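Local coordinates for invasion-associated protein (Mycobacterium tuberculosis, PDB 4LJ1), which probably binds peptidoglycan of the mycobacterial cell wall through an NlpC/p60 domain that has lost catalytic activity, at residues 61-73 / 87-99. Residues are numbered along the deposited sequence; the frame is centred on the assembly and turned at random. Where two conformers were deposited one is given.
Sequences LKLPRSSGQMYKV and LIFYGPEGTQSVA
Tyr-71 turns its edge to the face of Phe-89 in a T-shaped stack, CD1 standing 3.6 Å from Phe-89 CD1 with the planes at 71°, while its CB adds a CH-pi contact. The flat, apolar Phe-89 ring offers a face on each side: the opposite one takes Val-98 CG2, toward its rim. With CG anti to the backbone N (chi1 -174°), the Tyr-71 ring swings off helix 67-73 toward the hairpin. Met-70, flexible and unbranched, packs at the edge of the Phe-89 ring: CB lies 3.9 Å from CE2, and SD reaches Val-98 CG1.

Outward, the surfaces become polar. Small Ser-67, at the first helical turn, lets the 91-96 loop come close, and its OG donates to Gly-94 O (2.7 Å) in the carbonyl plane. Gly-94, with no side chain and a positive phi, lets the loop pass close over Tyr-71, whose CD2 lies 4.1 Å from Gly-94 N. Gly-68 likewise permits close backbone approach, its CA 4.2 Å from Thr-95 CA; one water bridges Gly-68 O and Glu-93 O, another Gly-68 N and Thr-95 O.

The helix thus packs across the hairpin that starts the antiparallel sheet of this NlpC/p60 domain. Val-98 also touches Ile-52 of helix 48-57, and Phe-89 and Tyr-71 both reach Val-129 of strand 128-130.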
loop_
_atom_site.group_PDB
_atom_site.type_symbol
_atom_site.label_atom_id
_atom_site.label_comp_id
_atom_site.label_asym_id
_atom_site.label_seq_id
_atom_site.Cartn_x
_atom_site.Cartn_y
_atom_site.Cartn_z
ATOM N N LEU A 61 5.380 -2.447 -12.144
ATOM C CA LEU A 61 5.754 -1.153 -11.609
ATOM C C LEU A 61 6.689 -1.319 -10.425
ATOM O O LEU A 61 6.577 -2.250 -9.649
ATOM C CB LEU A 61 4.501 -0.365 -11.194
ATOM C CG LEU A 61 3.545 0.025 -12.314
ATOM C CD1 LEU A 61 2.388 0.791 -11.701
ATOM C CD2 LEU A 61 4.235 0.831 -13.407
ATOM N N LYS A 62 7.637 -0.419 -10.313
ATOM C CA LYS A 62 8.559 -0.399 -9.207
ATOM C C LYS A 62 8.408 0.889 -8.430
ATOM O O LYS A 62 9.050 1.884 -8.755
ATOM C CB LYS A 62 9.978 -0.516 -9.741
ATOM C CG LYS A 62 11.012 -0.662 -8.667
ATOM C CD LYS A 62 12.359 -0.627 -9.339
ATOM C CE LYS A 62 13.483 -0.889 -8.386
ATOM N NZ LYS A 62 14.689 -0.593 -9.186
ATOM N N LEU A 63 7.608 0.862 -7.373
ATOM C CA LEU A 63 7.316 2.071 -6.612
ATOM C C LEU A 63 8.487 2.472 -5.720
ATOM O O LEU A 63 9.253 1.618 -5.284
ATOM C CB LEU A 63 6.084 1.839 -5.726
ATOM C CG LEU A 63 4.702 1.949 -6.371
ATOM C CD1 LEU A 63 4.631 1.272 -7.725
ATOM C CD2 LEU A 63 3.606 1.414 -5.460
ATOM N N PRO A 64 8.612 3.774 -5.420
ATOM C CA PRO A 64 9.637 4.162 -4.451
ATOM C C PRO A 64 9.307 3.601 -3.077
ATOM O O PRO A 64 8.164 3.312 -2.796
ATOM C CB PRO A 64 9.569 5.691 -4.442
ATOM C CG PRO A 64 8.199 6.015 -4.918
ATOM C CD PRO A 64 7.735 4.894 -5.798
ATOM N N ARG A 65 10.300 3.462 -2.220
ATOM C CA ARG A 65 10.080 2.811 -0.936
ATOM C C ARG A 65 9.330 3.677 0.076
ATOM O O ARG A 65 8.410 3.198 0.744
ATOM C CB ARG A 65 11.404 2.362 -0.336
ATOM C CG ARG A 65 11.233 1.494 0.891
ATOM C CD ARG A 65 10.743 0.128 0.511
ATOM N NE ARG A 65 10.512 -0.706 1.688
ATOM C CZ ARG A 65 10.607 -2.031 1.689
ATOM N NH1 ARG A 65 10.840 -2.700 0.567
ATOM N NH2 ARG A 65 10.428 -2.702 2.806
ATOM N N SER A 66 9.717 4.913 0.262
ATOM C CA SER A 66 9.065 5.609 1.348
ATOM C C SER A 66 7.627 6.019 0.999
ATOM O O SER A 66 7.329 6.410 -0.138
ATOM C CB SER A 66 9.874 6.769 1.842
ATOM O OG SER A 66 9.608 7.918 1.133
ATOM N N SER A 67 6.734 5.900 1.980
ATOM C CA SER A 67 5.350 6.306 1.743
ATOM C C SER A 67 5.261 7.771 1.335
ATOM O O SER A 67 4.463 8.118 0.475
ATOM C CB SER A 67 4.473 5.986 2.958
ATOM O OG SER A 67 4.874 6.684 4.118
ATOM N N GLY A 68 6.092 8.621 1.932
ATOM C CA GLY A 68 6.071 10.032 1.571
ATOM C C GLY A 68 6.448 10.262 0.122
ATOM O O GLY A 68 5.906 11.147 -0.534
ATOM N N GLN A 69 7.366 9.458 -0.396
ATOM C CA GLN A 69 7.766 9.629 -1.793
ATOM C C GLN A 69 6.675 9.085 -2.735
ATOM O O GLN A 69 6.371 9.697 -3.763
ATOM C CB GLN A 69 9.110 8.977 -2.073
ATOM C CG GLN A 69 9.638 9.292 -3.473
ATOM C CD GLN A 69 9.992 10.751 -3.741
ATOM O OE1 GLN A 69 10.192 11.553 -2.821
ATOM N NE2 GLN A 69 10.080 11.098 -5.029
ATOM N N MET A 70 6.086 7.949 -2.394
ATOM C CA MET A 70 4.941 7.453 -3.142
ATOM C C MET A 70 3.837 8.511 -3.231
ATOM O O MET A 70 3.250 8.744 -4.290
ATOM C CB MET A 70 4.333 6.226 -2.462
ATOM C CG MET A 70 5.192 4.955 -2.440
ATOM S SD MET A 70 4.277 3.663 -1.546
ATOM C CE MET A 70 5.507 2.370 -1.459
ATOM N N TYR A 71 3.558 9.160 -2.117
ATOM C CA TYR A 71 2.524 10.199 -2.080
ATOM C C TYR A 71 2.878 11.433 -2.936
ATOM O O TYR A 71 2.062 11.928 -3.710
ATOM C CB TYR A 71 2.265 10.657 -0.643
ATOM C CG TYR A 71 1.118 11.623 -0.518
ATOM C CD1 TYR A 71 -0.187 11.162 -0.563
ATOM C CD2 TYR A 71 1.330 13.005 -0.368
ATOM C CE1 TYR A 71 -1.259 12.019 -0.426
ATOM C CE2 TYR A 71 0.257 13.867 -0.239
ATOM C CZ TYR A 71 -1.037 13.360 -0.276
ATOM O OH TYR A 71 -2.122 14.185 -0.148
ATOM N N LYS A 72 4.087 11.954 -2.736
ATOM C CA LYS A 72 4.562 13.147 -3.439
ATOM C C LYS A 72 4.351 13.032 -4.926
ATOM O O LYS A 72 3.869 13.978 -5.577
ATOM C CB LYS A 72 6.043 13.389 -3.137
ATOM C CG LYS A 72 6.614 14.647 -3.776
ATOM C CD LYS A 72 8.075 14.824 -3.376
ATOM C CE LYS A 72 8.703 16.080 -3.956
ATOM N NZ LYS A 72 10.173 16.129 -3.714
ATOM N N VAL A 73 4.736 11.891 -5.486
ATOM C CA VAL A 73 4.756 11.749 -6.953
ATOM C C VAL A 73 3.441 11.251 -7.552
ATOM O O VAL A 73 3.237 11.361 -8.769
ATOM C CB VAL A 73 5.920 10.840 -7.424
ATOM C CG1 VAL A 73 7.285 11.371 -6.954
ATOM C CG2 VAL A 73 5.692 9.391 -7.023
ATOM N N LEU A 87 -4.047 3.888 -3.473
ATOM C CA LEU A 87 -3.275 3.853 -2.223
ATOM C C LEU A 87 -3.805 4.887 -1.237
ATOM O O LEU A 87 -4.063 6.042 -1.605
ATOM C CB LEU A 87 -1.812 4.149 -2.541
ATOM C CG LEU A 87 -1.085 3.156 -3.454
ATOM C CD1 LEU A 87 0.336 3.641 -3.702
ATOM C CD2 LEU A 87 -1.101 1.763 -2.839
ATOM N N ILE A 88 -3.982 4.443 -0.004
ATOM C CA ILE A 88 -4.370 5.264 1.137
ATOM C C ILE A 88 -3.112 5.576 1.940
ATOM O O ILE A 88 -2.269 4.695 2.125
ATOM C CB ILE A 88 -5.386 4.495 2.003
ATOM C CG1 ILE A 88 -6.710 4.306 1.259
ATOM C CG2 ILE A 88 -5.621 5.209 3.344
ATOM C CD1 ILE A 88 -7.602 3.243 1.858
ATOM N N PHE A 89 -3.004 6.793 2.430
ATOM C CA PHE A 89 -1.856 7.211 3.226
ATOM C C PHE A 89 -2.273 7.730 4.583
ATOM O O PHE A 89 -3.405 8.209 4.774
ATOM C CB PHE A 89 -1.050 8.278 2.485
ATOM C CG PHE A 89 -0.446 7.792 1.206
ATOM C CD1 PHE A 89 -1.178 7.760 0.048
ATOM C CD2 PHE A 89 0.858 7.351 1.180
ATOM C CE1 PHE A 89 -0.632 7.280 -1.133
ATOM C CE2 PHE A 89 1.418 6.882 0.005
ATOM C CZ PHE A 89 0.668 6.837 -1.150
ATOM N N TYR A 90 -1.320 7.667 5.505
ATOM C CA TYR A 90 -1.415 8.287 6.810
ATOM C C TYR A 90 -0.263 9.254 7.000
ATOM O O TYR A 90 0.843 9.042 6.505
ATOM C CB TYR A 90 -1.452 7.197 7.931
ATOM C CG TYR A 90 -2.727 6.400 7.825
ATOM C CD1 TYR A 90 -3.883 6.835 8.445
ATOM C CD2 TYR A 90 -2.834 5.311 6.977
ATOM C CE1 TYR A 90 -5.090 6.166 8.279
ATOM C CE2 TYR A 90 -4.035 4.635 6.819
ATOM C CZ TYR A 90 -5.168 5.092 7.448
ATOM O OH TYR A 90 -6.379 4.470 7.257
ATOM N N GLY A 91 -0.521 10.299 7.780
ATOM C CA GLY A 91 0.464 11.307 8.118
ATOM C C GLY A 91 0.462 12.504 7.201
ATOM O O GLY A 91 -0.085 12.462 6.102
ATOM N N PRO A 92 1.149 13.576 7.608
ATOM C CA PRO A 92 1.264 14.743 6.747
ATOM C C PRO A 92 2.033 14.378 5.488
ATOM O O PRO A 92 3.110 13.783 5.560
ATOM C CB PRO A 92 2.033 15.765 7.583
ATOM C CG PRO A 92 2.398 15.103 8.837
ATOM C CD PRO A 92 1.841 13.730 8.890
ATOM N N GLU A 93 1.450 14.689 4.342
ATOM C CA GLU A 93 2.030 14.366 3.045
ATOM C C GLU A 93 2.354 12.868 2.945
ATOM O O GLU A 93 3.285 12.473 2.265
ATOM C CB GLU A 93 3.284 15.217 2.762
ATOM C CG GLU A 93 3.106 16.714 2.930
ATOM C CD GLU A 93 2.216 17.360 1.891
ATOM O OE1 GLU A 93 1.965 16.767 0.828
ATOM O OE2 GLU A 93 1.787 18.507 2.133
ATOM N N GLY A 94 1.559 12.053 3.625
ATOM C CA GLY A 94 1.679 10.605 3.504
ATOM C C GLY A 94 2.912 9.997 4.118
ATOM O O GLY A 94 3.298 8.901 3.760
ATOM N N THR A 95 3.540 10.705 5.053
ATOM C CA THR A 95 4.833 10.312 5.579
ATOM C C THR A 95 4.811 9.263 6.696
ATOM O O THR A 95 5.862 8.793 7.107
ATOM C CB THR A 95 5.618 11.534 6.072
ATOM O OG1 THR A 95 4.854 12.256 7.051
ATOM C CG2 THR A 95 6.003 12.436 4.922
ATOM N N GLN A 96 3.635 8.890 7.208
ATOM C CA GLN A 96 3.548 7.860 8.279
ATOM C C GLN A 96 3.427 6.451 7.726
ATOM O O GLN A 96 4.183 5.576 8.118
ATOM C CB GLN A 96 2.422 8.154 9.281
ATOM C CG GLN A 96 2.283 7.110 10.379
ATOM C CD GLN A 96 1.200 7.433 11.388
ATOM O OE1 GLN A 96 0.356 8.294 11.181
ATOM N NE2 GLN A 96 1.226 6.717 12.497
ATOM N N SER A 97 2.475 6.189 6.837
ATOM C CA SER A 97 2.242 4.838 6.331
ATOM C C SER A 97 1.431 4.869 5.048
ATOM O O SER A 97 0.948 5.919 4.616
ATOM C CB SER A 97 1.510 3.990 7.380
ATOM O OG SER A 97 1.692 2.614 7.083
ATOM N N VAL A 98 1.265 3.684 4.462
ATOM C CA VAL A 98 0.506 3.456 3.234
ATOM C C VAL A 98 -0.255 2.155 3.342
ATOM O O VAL A 98 0.227 1.217 4.005
ATOM C CB VAL A 98 1.449 3.498 1.994
ATOM C CG1 VAL A 98 2.534 2.406 2.060
ATOM C CG2 VAL A 98 0.669 3.430 0.688
ATOM N N ALA A 99 -1.410 2.080 2.686
ATOM C CA ALA A 99 -2.245 0.893 2.637
ATOM C C ALA A 99 -2.874 0.806 1.256
ATOM O O ALA A 99 -2.915 1.793 0.538
ATOM C CB ALA A 99 -3.316 0.934 3.726
HETATM O O HOH W 1 5.181 13.431 0.609
HETATM O O HOH W 2 7.738 8.515 4.439
#